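Local coordinates for gentamicin resistance protein (Enterococcus gallinarum, PDB 6CTZ) that probably transfers a phosphate from a guanine nucleotide to the 2''-hydroxyl of aminoglycosides such as kanamycin, making its host resistant to them, at residues Asp50-Asn53 against Lys54-Gln57; Ala117-Met120 against Asn121-Ser124; Ser124-Val128 against Glu129-Ser133; Asp192-Pro195 against Asp196-Leu199. The protein carries 2 engineered substitutions. All blocks are in the same frame, centred on the assembly; numbering follows the deposited sequence.

Contact 1: residues Asp50-Asn53 against Lys54-Gln57; sequences DELN and KEIQ
Ile56 N gives the shortest bond between the two helical turns, 2.8 Å to Leu52 O with an N-H...O angle of 159°. One residue earlier Glu55 N reaches Glu51 O at 2.9 Å, and Lys54 N reaches Asp50 O at 3.1 Å; the bond from Gln57 N to Asn53 O is weak. Lys54, with CG anti to its own backbone N (chi1 169°) and a bend at chi3, runs back beside Glu51 O, yet NZ stays 5.4 Å from Glu51 OE2 and bonds instead to the carbonyls of Gly216 and Ala218. Glu51, a magnesium ligand in another structure of this protein though not here, pairs with Arg28, and Glu55 bridges Arg41 and the backbone N of Phe215. By its place against the nucleotide-lobe sheet, helix 46-62 probably corresponds to helix C of protein kinases, and its glutamates tie it to arginines that bind GDP. On the sheet side, Ile56 brings CD1 to within 4.0 Å of Leu52 CG, the two side chains slanting across each other, and CG1 rests 3.3 Å from Leu52 O. Both side chains press on Tyr73 and Val86, while Asn53 OD1 lies alongside Ile56 CD1.

Contact 2: residues Ala117-Met120 against Asn121-Ser124; sequences AEFM and NELS
Met120 O receives Ser124 N at 2.9 Å with an N-H...O angle of 157°, while Ser124 OG lies 3.4 Å from Met120 O, a weak bond at most. Three residues earlier, Ala117 O takes the N-H of Asn121 at 2.9 Å. In one of its two conformers the side chain of Asn121 folds back over that same carbonyl, CG standing beside its backbone N (chi1 -76°), and its OD1 accepts from Arg246. Leu123 N bonds to Phe119 O at 3.0 Å. Leu123 CG lies over one face of the Phe119 ring, displaced toward the rim, and Leu123 CD1 comes to 3.7 Å from ring atom CE2. This pair belongs to the buried side of helix 106-125, a long helix of the C-terminal lobe in this kinase-like fold, where Leu123 also meets Leu188 of strand 187-189.

On another side the side chains of Glu118 and Glu122 cross at a slant, their carboxylate planes nearly parallel (15° apart). Glu122 OE1 touches the CG methylene of Glu118 at 3.4 Å, whereas Glu118 OE2 and Glu122 OE1 stay 4.2 Å apart. Glu122 OE2 has a weak bond to Lys67 N. Two acids so close would be expected to raise each other's affinity for protons somewhat, although both residues are partly exposed and solvent may screen much of their repulsion.

Contact 3: residues Ser124-Val128 against Glu129-Ser133; sequences SAFPV and ETAIS
Val128 reaches forward one turn to Ile132: in the conformer described, its CG1 lies 3.7 Å from Ile132 CD1, and the two branched side chains cross at an angle, both touching Ile220. Beneath them Ile132 N binds Val128 O at 2.9 Å, with an N-H...O angle of 163°. Glu129 turns the other way. Its CG sits between the backbone N and the carbonyl carbon (chi1 70°), and a second bend at chi2 swings the carboxylate back until OE2 is 3.6 Å from Pro127 CB. Thr130 OG1 meets that same CB at 3.6 Å. Pro127 O accepts Ala131 N at 3.2 Å, and a weak bond from Thr130 N.

Phe126 lies alongside this first turn, its ring covered on one face by Pro127 CD and presenting its edge to Ala131 N. Thr130 CG2 approaches ring atom CZ to 3.8 Å, the two side chains at about a right angle, and Leu61 of helix 46-62 touches both residues. Pro127 stands at the N-cap of helix 128-133: this is the start of a short helix, joined by a proline-containing link to the end of helix 106-125.

Contact 4: residues Asp192-Pro195 against Asp196-Leu199; sequences DLSP and DHFL. With MG (magnesium ion), chain C; KAN (kanamycin a), chain E; GDP (guanosine-5'-diphosphate), chain B.
His197 NE2 binds a magnesium ion at 2.2 Å, and Asp192 and Ser194 meet kanamycin, in what corresponds to the catalytic loop of the kinase fold, where Asp192 probably takes the place of the catalytic aspartate. The ion also holds one oxygen from each phosphate of GDP, two waters and Asp214. Kanamycin spans the carboxylate of Asp192, N3 bonding to OD1 and O13, the 2''-hydroxyl, to OD2 at 2.7 Å. The same N3 reaches Ser194 OG at 2.8 Å. That hydroxyl donates to Asp196 OD1 at 2.5 Å on the syn side of the carboxylate, while Asp196 OD2 accepts from a magnesium-bound water that also bonds to the ribose O3'.

Behind this shell, His197 ND1 gives its hydrogen to Asp192 O at 2.9 Å. The carbonyl lies in the ring plane, fixing the rotation that aims NE2 at the metal, and also accepts from Ser194 N across the inverse gamma turn at Leu193. Asp196 OD1 stands over the centre of one imidazole face. His197 N bonds to Ser194 O, closing the 3-10 turn that precedes strand 198-200. There Phe198 covers the bend, with Pro195 CA over its ring face, 3.6 Å from the centroid and 14° off the normal.

Contact 1 comes first along the chain, on helix 46-62 beside the five-stranded nucleotide-lobe sheet. Contacts 2 and 3 follow in the other lobe, overlapping at Ser124, with centres 13 Å apart: helix 106-125 carries contact 2 and ends where contact 3 leads into helix 128-133. Contact 3 reaches helix 46-62, though its touch on contact 1 itself is slight. Contact 4, last in sequence, lies nearest the middle of the chain, with its centre 14 Å from that of contact 2. Phe119 and Met120 touch Leu193 there, so helix 106-125 backs the loop that meets metal and kanamycin. Contact 4 binds the nucleotide's magnesium, while contact 1 stands back in the other lobe, its Glu51 side chain about 6 Å from GDP.

Contact 1: residues Asp50-Asn53 against Lys54-Gln57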
loop_
_atom_site.group_PDB
_atom_site.type_symbol
_atom_site.label_atom_id
_atom_site.label_comp_id
_atom_site.label_asym_id
_atom_site.label_seq_id
_atom_site.Cartn_x
_atom_site.Cartn_y
_atom_site.Cartn_z
ATOM N N ASP A 50 -6.699 6.964 -12.761
ATOM C CA ASP A 50 -6.539 8.148 -11.918
ATOM C C ASP A 50 -5.308 8.026 -11.035
ATOM O O ASP A 50 -4.534 8.981 -10.895
ATOM C CB ASP A 50 -7.772 8.338 -11.033
ATOM C CG ASP A 50 -9.035 8.631 -11.821
ATOM O OD1 ASP A 50 -8.935 9.060 -12.988
ATOM O OD2 ASP A 50 -10.137 8.442 -11.256
ATOM N N GLU A 51 -5.107 6.852 -10.438
ATOM C CA GLU A 51 -3.967 6.669 -9.551
ATOM C C GLU A 51 -2.657 6.743 -10.328
ATOM O O GLU A 51 -1.665 7.295 -9.837
ATOM C CB GLU A 51 -4.105 5.352 -8.780
ATOM C CG GLU A 51 -5.310 5.375 -7.837
ATOM C CD GLU A 51 -5.577 4.067 -7.104
ATOM O OE1 GLU A 51 -4.913 3.048 -7.369
ATOM O OE2 GLU A 51 -6.460 4.069 -6.229
ATOM N N LEU A 52 -2.636 6.208 -11.556
ATOM C CA LEU A 52 -1.426 6.284 -12.364
ATOM C C LEU A 52 -1.125 7.722 -12.769
ATOM O O LEU A 52 0.036 8.145 -12.744
ATOM C CB LEU A 52 -1.546 5.372 -13.587
ATOM C CG LEU A 52 -0.327 5.429 -14.504
ATOM C CD1 LEU A 52 0.945 5.095 -13.738
ATOM C CD2 LEU A 52 -0.505 4.493 -15.689
ATOM N N ASN A 53 -2.155 8.492 -13.128
ATOM C CA ASN A 53 -1.923 9.898 -13.447
ATOM C C ASN A 53 -1.319 10.642 -12.263
ATOM O O ASN A 53 -0.458 11.512 -12.443
ATOM C CB ASN A 53 -3.204 10.560 -13.941
ATOM C CG ASN A 53 -3.428 10.306 -15.402
ATOM O OD1 ASN A 53 -2.478 10.315 -16.178
ATOM N ND2 ASN A 53 -4.667 10.055 -15.786
ATOM N N LYS A 54 -1.748 10.301 -11.044
ATOM C CA LYS A 54 -1.129 10.853 -9.843
ATOM C C LYS A 54 0.334 10.432 -9.739
ATOM O O LYS A 54 1.214 11.272 -9.533
ATOM C CB LYS A 54 -1.920 10.403 -8.610
ATOM C CG LYS A 54 -1.237 10.675 -7.271
ATOM C CD LYS A 54 -2.073 10.171 -6.110
ATOM C CE LYS A 54 -2.190 8.654 -6.075
ATOM N NZ LYS A 54 -3.239 8.227 -5.094
ATOM N N GLU A 55 0.621 9.133 -9.910
ATOM C CA GLU A 55 2.007 8.672 -9.819
ATOM C C GLU A 55 2.896 9.324 -10.876
ATOM O O GLU A 55 4.059 9.638 -10.601
ATOM C CB GLU A 55 2.087 7.143 -9.915
ATOM C CG GLU A 55 1.494 6.413 -8.714
ATOM C CD GLU A 55 1.808 4.936 -8.762
ATOM O OE1 GLU A 55 1.018 4.189 -9.366
ATOM O OE2 GLU A 55 2.861 4.522 -8.225
ATOM N N ILE A 56 2.369 9.526 -12.088
ATOM C CA ILE A 56 3.154 10.157 -13.147
ATOM C C ILE A 56 3.662 11.527 -12.703
ATOM O O ILE A 56 4.797 11.919 -13.011
ATOM C CB ILE A 56 2.331 10.233 -14.449
ATOM C CG1 ILE A 56 2.218 8.842 -15.084
ATOM C CG2 ILE A 56 2.935 11.258 -15.425
ATOM C CD1 ILE A 56 1.176 8.750 -16.182
ATOM N N GLN A 57 2.830 12.279 -11.973
ATOM C CA GLN A 57 3.224 13.609 -11.518
ATOM C C GLN A 57 4.042 13.548 -10.236
ATOM O O GLN A 57 4.974 14.340 -10.053
ATOM C CB GLN A 57 1.989 14.468 -11.279
ATOM C CG GLN A 57 1.111 14.703 -12.497
ATOM C CD GLN A 57 -0.226 15.280 -12.080
ATOM O OE1 GLN A 57 -1.225 14.560 -11.984
ATOM N NE2 GLN A 57 -0.245 16.574 -11.791
#

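Contact 2: residues Ala117-Met120 against Asn121-Ser124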
loop_
_atom_site.group_PDB
_atom_site.type_symbol
_atom_site.label_atom_id
_atom_site.label_comp_id
_atom_site.label_asym_id
_atom_site.label_seq_id
_atom_site.Cartn_x
_atom_site.Cartn_y
_atom_site.Cartn_z
ATOM N N ALA A 117 11.905 3.322 8.664
ATOM C CA ALA A 117 11.681 4.523 9.463
ATOM C C ALA A 117 12.154 5.764 8.719
ATOM O O ALA A 117 11.459 6.790 8.689
ATOM C CB ALA A 117 12.409 4.406 10.802
ATOM N N GLU A 118 13.327 5.678 8.090
ATOM C CA GLU A 118 13.861 6.813 7.343
ATOM C C GLU A 118 12.983 7.153 6.147
ATOM O O GLU A 118 12.730 8.331 5.871
ATOM C CB GLU A 118 15.291 6.502 6.900
ATOM C CG GLU A 118 15.938 7.560 6.025
ATOM C CD GLU A 118 17.357 7.189 5.633
ATOM O OE1 GLU A 118 17.543 6.129 4.993
ATOM O OE2 GLU A 118 18.287 7.942 5.982
ATOM N N PHE A 119 12.503 6.135 5.431
ATOM C CA PHE A 119 11.615 6.365 4.293
ATOM C C PHE A 119 10.332 7.065 4.734
ATOM O O PHE A 119 9.891 8.041 4.113
ATOM C CB PHE A 119 11.302 5.027 3.622
ATOM C CG PHE A 119 10.266 5.109 2.536
ATOM C CD1 PHE A 119 10.583 5.620 1.287
ATOM C CD2 PHE A 119 8.974 4.658 2.758
ATOM C CE1 PHE A 119 9.629 5.687 0.286
ATOM C CE2 PHE A 119 8.016 4.730 1.758
ATOM C CZ PHE A 119 8.352 5.238 0.517
ATOM N N MET A 120 9.726 6.590 5.826
ATOM C CA MET A 120 8.503 7.205 6.329
ATOM C C MET A 120 8.766 8.634 6.774
ATOM O O MET A 120 7.943 9.529 6.541
ATOM C CB MET A 120 7.934 6.355 7.465
ATOM C CG MET A 120 7.496 4.974 7.003
ATOM S SD MET A 120 7.066 3.810 8.321
ATOM C CE MET A 120 5.329 4.138 8.547
ATOM N N ASN A 121 9.871 8.817 7.439
ATOM C CA ASN A 121 10.299 10.160 7.738
ATOM C C ASN A 121 10.447 11.227 6.528
ATOM O O ASN A 121 10.024 12.391 6.485
ATOM C CB ASN A 121 11.581 10.186 8.565
ATOM C CG ASN A 121 11.363 9.845 10.010
ATOM O OD1 ASN A 121 10.274 9.719 10.507
ATOM N ND2 ASN A 121 12.446 9.718 10.689
ATOM N N GLU A 122 11.004 10.618 5.473
ATOM C CA GLU A 122 11.141 11.412 4.259
ATOM C C GLU A 122 9.782 11.753 3.664
ATOM O O GLU A 122 9.559 12.895 3.243
ATOM C CB GLU A 122 12.027 10.679 3.259
ATOM C CG GLU A 122 13.484 10.613 3.712
ATOM C CD GLU A 122 14.291 9.498 3.063
ATOM O OE1 GLU A 122 15.519 9.459 3.279
ATOM O OE2 GLU A 122 13.705 8.655 2.363
ATOM N N LEU A 123 8.849 10.796 3.644
ATOM C CA LEU A 123 7.503 11.113 3.170
ATOM C C LEU A 123 6.869 12.183 4.047
ATOM O O LEU A 123 6.245 13.126 3.544
ATOM C CB LEU A 123 6.621 9.862 3.145
ATOM C CG LEU A 123 7.014 8.775 2.138
ATOM C CD1 LEU A 123 5.922 7.710 2.077
ATOM C CD2 LEU A 123 7.267 9.364 0.762
ATOM N N SER A 124 7.047 12.069 5.362
ATOM C CA SER A 124 6.455 13.033 6.281
ATOM C C SER A 124 7.092 14.409 6.182
ATOM O O SER A 124 6.493 15.381 6.649
ATOM C CB SER A 124 6.555 12.536 7.719
ATOM O OG SER A 124 5.602 11.516 7.962
#

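Contact 3: residues Ser124-Val128 against Glu129-Ser133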
loop_
_atom_site.group_PDB
_atom_site.type_symbol
_atom_site.label_atom_id
_atom_site.label_comp_id
_atom_site.label_asym_id
_atom_site.label_seq_id
_atom_site.Cartn_x
_atom_site.Cartn_y
_atom_site.Cartn_z
ATOM N N SER A 124 7.047 12.069 5.362
ATOM C CA SER A 124 6.455 13.033 6.281
ATOM C C SER A 124 7.092 14.409 6.182
ATOM O O SER A 124 6.493 15.381 6.649
ATOM C CB SER A 124 6.555 12.536 7.719
ATOM O OG SER A 124 5.602 11.516 7.962
ATOM N N ALA A 125 8.281 14.516 5.594
ATOM C CA ALA A 125 8.926 15.799 5.367
ATOM C C ALA A 125 8.611 16.391 3.998
ATOM O O ALA A 125 8.954 17.550 3.745
ATOM C CB ALA A 125 10.443 15.651 5.521
ATOM N N PHE A 126 7.972 15.635 3.110
ATOM C CA PHE A 126 7.718 16.137 1.764
ATOM C C PHE A 126 6.634 17.217 1.793
ATOM O O PHE A 126 5.605 17.044 2.445
ATOM C CB PHE A 126 7.289 14.993 0.842
ATOM C CG PHE A 126 7.247 15.385 -0.604
ATOM C CD1 PHE A 126 8.407 15.401 -1.365
ATOM C CD2 PHE A 126 6.060 15.803 -1.192
ATOM C CE1 PHE A 126 8.379 15.784 -2.698
ATOM C CE2 PHE A 126 6.031 16.193 -2.523
ATOM C CZ PHE A 126 7.191 16.181 -3.273
ATOM N N PRO A 127 6.820 18.327 1.076
ATOM C CA PRO A 127 5.835 19.427 1.150
ATOM C C PRO A 127 4.453 18.991 0.682
ATOM O O PRO A 127 4.262 18.586 -0.464
ATOM C CB PRO A 127 6.441 20.505 0.246
ATOM C CG PRO A 127 7.908 20.220 0.300
ATOM C CD PRO A 127 8.012 18.714 0.307
ATOM N N VAL A 128 3.476 19.095 1.582
ATOM C CA VAL A 128 2.121 18.633 1.286
ATOM C C VAL A 128 1.543 19.373 0.083
ATOM O O VAL A 128 0.858 18.790 -0.766
ATOM C CB VAL A 128 1.242 18.773 2.543
ATOM C CG1 VAL A 128 -0.234 18.675 2.205
ATOM C CG2 VAL A 128 1.648 17.728 3.604
ATOM N N GLU A 129 1.801 20.687 0.001
ATOM C CA GLU A 129 1.258 21.476 -1.105
ATOM C C GLU A 129 1.816 21.029 -2.452
ATOM O O GLU A 129 1.092 21.040 -3.452
ATOM C CB GLU A 129 1.491 22.971 -0.871
ATOM C CG GLU A 129 2.936 23.449 -0.964
ATOM C CD GLU A 129 3.752 23.249 0.307
ATOM O OE1 GLU A 129 3.267 22.601 1.271
ATOM O OE2 GLU A 129 4.895 23.751 0.327
ATOM N N THR A 130 3.082 20.605 -2.493
ATOM C CA THR A 130 3.639 20.087 -3.738
ATOM C C THR A 130 2.955 18.785 -4.131
ATOM O O THR A 130 2.608 18.574 -5.302
ATOM C CB THR A 130 5.141 19.881 -3.563
ATOM O OG1 THR A 130 5.746 21.136 -3.218
ATOM C CG2 THR A 130 5.769 19.339 -4.853
ATOM N N ALA A 131 2.737 17.901 -3.160
ATOM C CA ALA A 131 2.018 16.667 -3.446
ATOM C C ALA A 131 0.602 16.944 -3.946
ATOM O O ALA A 131 0.164 16.339 -4.933
ATOM C CB ALA A 131 1.998 15.778 -2.205
ATOM N N ILE A 132 -0.126 17.867 -3.297
ATOM C CA ILE A 132 -1.485 18.167 -3.747
ATOM C C ILE A 132 -1.472 18.682 -5.184
ATOM O O ILE A 132 -2.332 18.320 -6.000
ATOM C CB ILE A 132 -2.184 19.153 -2.793
ATOM C CG1 ILE A 132 -2.322 18.547 -1.394
ATOM C CG2 ILE A 132 -3.560 19.536 -3.336
ATOM C CD1 ILE A 132 -2.755 19.575 -0.345
ATOM N N SER A 133 -0.492 19.533 -5.515
ATOM C CA SER A 133 -0.378 20.062 -6.871
ATOM C C SER A 133 -0.125 18.960 -7.893
ATOM O O SER A 133 -0.428 19.145 -9.077
ATOM C CB SER A 133 0.743 21.105 -6.913
ATOM O OG SER A 133 2.021 20.494 -7.038
#

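Contact 4: residues Asp192-Pro195 against Asp196-Leu199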
loop_
_atom_site.group_PDB
_atom_site.type_symbol
_atom_site.label_atom_id
_atom_site.label_comp_id
_atom_site.label_asym_id
_atom_site.label_seq_id
_atom_site.Cartn_x
_atom_site.Cartn_y
_atom_site.Cartn_z
ATOM N N ASP A 192 -0.107 2.283 0.896
ATOM C CA ASP A 192 -0.256 0.846 0.700
ATOM C C ASP A 192 1.082 0.178 1.014
ATOM O O ASP A 192 1.647 -0.567 0.209
ATOM C CB ASP A 192 -0.744 0.561 -0.723
ATOM C CG ASP A 192 -1.367 -0.811 -0.878
ATOM O OD1 ASP A 192 -1.880 -1.383 0.111
ATOM O OD2 ASP A 192 -1.369 -1.313 -2.022
ATOM N N LEU A 193 1.622 0.466 2.203
ATOM C CA LEU A 193 3.030 0.191 2.493
ATOM C C LEU A 193 3.187 -1.209 3.094
ATOM O O LEU A 193 3.468 -1.398 4.275
ATOM C CB LEU A 193 3.605 1.284 3.385
ATOM C CG LEU A 193 5.126 1.303 3.529
ATOM C CD1 LEU A 193 5.799 1.598 2.191
ATOM C CD2 LEU A 193 5.542 2.352 4.540
ATOM N N SER A 194 3.004 -2.197 2.234
ATOM C CA SER A 194 3.062 -3.602 2.585
ATOM C C SER A 194 4.297 -4.242 1.971
ATOM O O SER A 194 4.839 -3.742 0.978
ATOM C CB SER A 194 1.801 -4.326 2.088
ATOM O OG SER A 194 1.458 -3.940 0.766
ATOM N N PRO A 195 4.760 -5.371 2.527
ATOM C CA PRO A 195 6.063 -5.923 2.117
ATOM C C PRO A 195 6.068 -6.551 0.731
ATOM O O PRO A 195 7.161 -6.835 0.213
ATOM C CB PRO A 195 6.395 -6.932 3.231
ATOM C CG PRO A 195 5.066 -7.266 3.843
ATOM C CD PRO A 195 4.292 -5.977 3.790
ATOM N N ASP A 196 4.901 -6.736 0.103
ATOM C CA ASP A 196 4.858 -7.081 -1.317
ATOM C C ASP A 196 5.342 -5.936 -2.205
ATOM O O ASP A 196 5.474 -6.118 -3.420
ATOM C CB ASP A 196 3.456 -7.563 -1.735
ATOM C CG ASP A 196 2.410 -6.476 -1.656
ATOM O OD1 ASP A 196 2.588 -5.544 -0.862
ATOM O OD2 ASP A 196 1.409 -6.542 -2.405
ATOM N N HIS A 197 5.632 -4.774 -1.616
ATOM C CA HIS A 197 6.155 -3.614 -2.318
ATOM C C HIS A 197 7.574 -3.272 -1.897
ATOM O O HIS A 197 8.103 -2.255 -2.349
ATOM C CB HIS A 197 5.261 -2.397 -2.070
ATOM C CG HIS A 197 3.881 -2.548 -2.610
ATOM N ND1 HIS A 197 2.780 -1.982 -2.002
ATOM C CD2 HIS A 197 3.420 -3.174 -3.717
ATOM C CE1 HIS A 197 1.701 -2.256 -2.712
ATOM N NE2 HIS A 197 2.062 -2.979 -3.758
ATOM N N PHE A 198 8.203 -4.080 -1.040
ATOM C CA PHE A 198 9.563 -3.818 -0.577
ATOM C C PHE A 198 10.521 -4.634 -1.429
ATOM O O PHE A 198 10.440 -5.868 -1.454
ATOM C CB PHE A 198 9.783 -4.228 0.884
ATOM C CG PHE A 198 8.867 -3.571 1.890
ATOM C CD1 PHE A 198 8.037 -2.512 1.553
ATOM C CD2 PHE A 198 8.869 -4.021 3.202
ATOM C CE1 PHE A 198 7.199 -1.942 2.503
ATOM C CE2 PHE A 198 8.028 -3.458 4.157
ATOM C CZ PHE A 198 7.202 -2.415 3.802
ATOM N N LEU A 199 11.428 -3.957 -2.117
ATOM C CA LEU A 199 12.477 -4.626 -2.873
ATOM C C LEU A 199 13.752 -4.628 -2.043
ATOM O O LEU A 199 14.124 -3.599 -1.471
ATOM C CB LEU A 199 12.718 -3.919 -4.210
ATOM C CG LEU A 199 11.742 -4.176 -5.364
ATOM C CD1 LEU A 199 11.842 -5.626 -5.875
ATOM C CD2 LEU A 199 10.315 -3.750 -5.018
HETATM MG MG MG C . 0.540 -3.220 -5.316
HETATM C C1 KAN E . -5.443 -8.692 2.654
HETATM C C2 KAN E . -6.116 -9.085 3.970
HETATM C C3 KAN E . -5.234 -10.065 4.714
HETATM C C4 KAN E . -5.033 -11.272 3.812
HETATM C C5 KAN E . -4.401 -10.866 2.483
HETATM C C6 KAN E . -4.274 -12.052 1.533
HETATM C C7 KAN E . -2.099 -4.885 1.102
HETATM C C8 KAN E . -3.403 -5.276 0.413
HETATM C C9 KAN E . -4.279 -6.092 1.368
HETATM C C10 KAN E . -3.545 -7.324 1.900
HETATM C C11 KAN E . -2.210 -6.920 2.529
HETATM C C12 KAN E . -1.347 -6.132 1.550
HETATM C C13 KAN E . -4.992 -4.113 -1.011
HETATM C C14 KAN E . -4.944 -2.852 -1.859
HETATM C C15 KAN E . -5.257 -1.648 -0.966
HETATM C C16 KAN E . -6.605 -1.854 -0.284
HETATM C C17 KAN E . -6.610 -3.179 0.454
HETATM C C18 KAN E . -7.996 -3.440 1.021
HETATM N N1 KAN E . -3.719 -11.573 0.280
HETATM N N2 KAN E . -1.467 -8.088 2.990
HETATM N N3 KAN E . -1.284 -4.086 0.189
HETATM N N4 KAN E . -5.269 -0.393 -1.707
HETATM O O5 KAN E . -5.120 -9.815 1.827
HETATM O O6 KAN E . -6.312 -7.907 4.757
HETATM O O7 KAN E . -5.848 -10.473 5.942
HETATM O O8 KAN E . -4.186 -12.211 4.477
HETATM O O9 KAN E . -4.271 -7.936 2.969
HETATM O O10 KAN E . -5.451 -6.537 0.666
HETATM O O11 KAN E . -4.030 -4.040 0.040
HETATM O O12 KAN E . -6.292 -4.232 -0.442
HETATM O O13 KAN E . -3.651 -2.770 -2.463
HETATM O O14 KAN E . -6.880 -0.818 0.674
HETATM O O15 KAN E . -7.991 -4.689 1.720
HETATM P PB GDP B . -1.281 -2.706 -7.909
HETATM O O1B GDP B . -1.383 -1.202 -7.830
HETATM O O2B GDP B . -1.075 -3.338 -6.548
HETATM O O3B GDP B . -2.415 -3.313 -8.704
HETATM O O3A GDP B . 0.039 -2.988 -8.802
HETATM P PA GDP B . 1.599 -2.860 -8.381
HETATM O O1A GDP B . 2.144 -1.517 -8.765
HETATM O O2A GDP B . 1.776 -3.223 -6.917
HETATM O "O5'" GDP B . 2.265 -3.955 -9.378
HETATM C "C5'" GDP B . 1.780 -5.291 -9.355
HETATM C "C4'" GDP B . 2.914 -6.217 -8.985
HETATM O "O4'" GDP B . 3.880 -6.204 -10.036
HETATM C "C3'" GDP B . 3.697 -5.815 -7.746
HETATM O "O3'" GDP B . 3.046 -6.197 -6.529
HETATM C "C2'" GDP B . 4.968 -6.596 -7.965
HETATM O "O2'" GDP B . 4.761 -7.982 -7.675
HETATM C "C1'" GDP B . 5.155 -6.476 -9.468
HETATM N N9 GDP B . 6.035 -5.332 -9.779
HETATM C C8 GDP B . 5.676 -4.093 -10.187
HETATM N N7 GDP B . 6.789 -3.336 -10.371
HETATM C C5 GDP B . 7.858 -4.104 -10.083
HETATM C C6 GDP B . 9.317 -3.940 -10.049
HETATM O O6 GDP B . 9.844 -2.858 -10.370
HETATM N N1 GDP B . 10.042 -5.008 -9.686
HETATM C C2 GDP B . 9.503 -6.198 -9.339
HETATM N N2 GDP B . 10.313 -7.219 -9.001
HETATM N N3 GDP B . 8.170 -6.419 -9.336
HETATM C C4 GDP B . 7.345 -5.416 -9.703
HETATM O O HOH W 1 0.758 -5.245 -5.044
HETATM O O HOH W 2 -0.893 -3.237 -3.777
#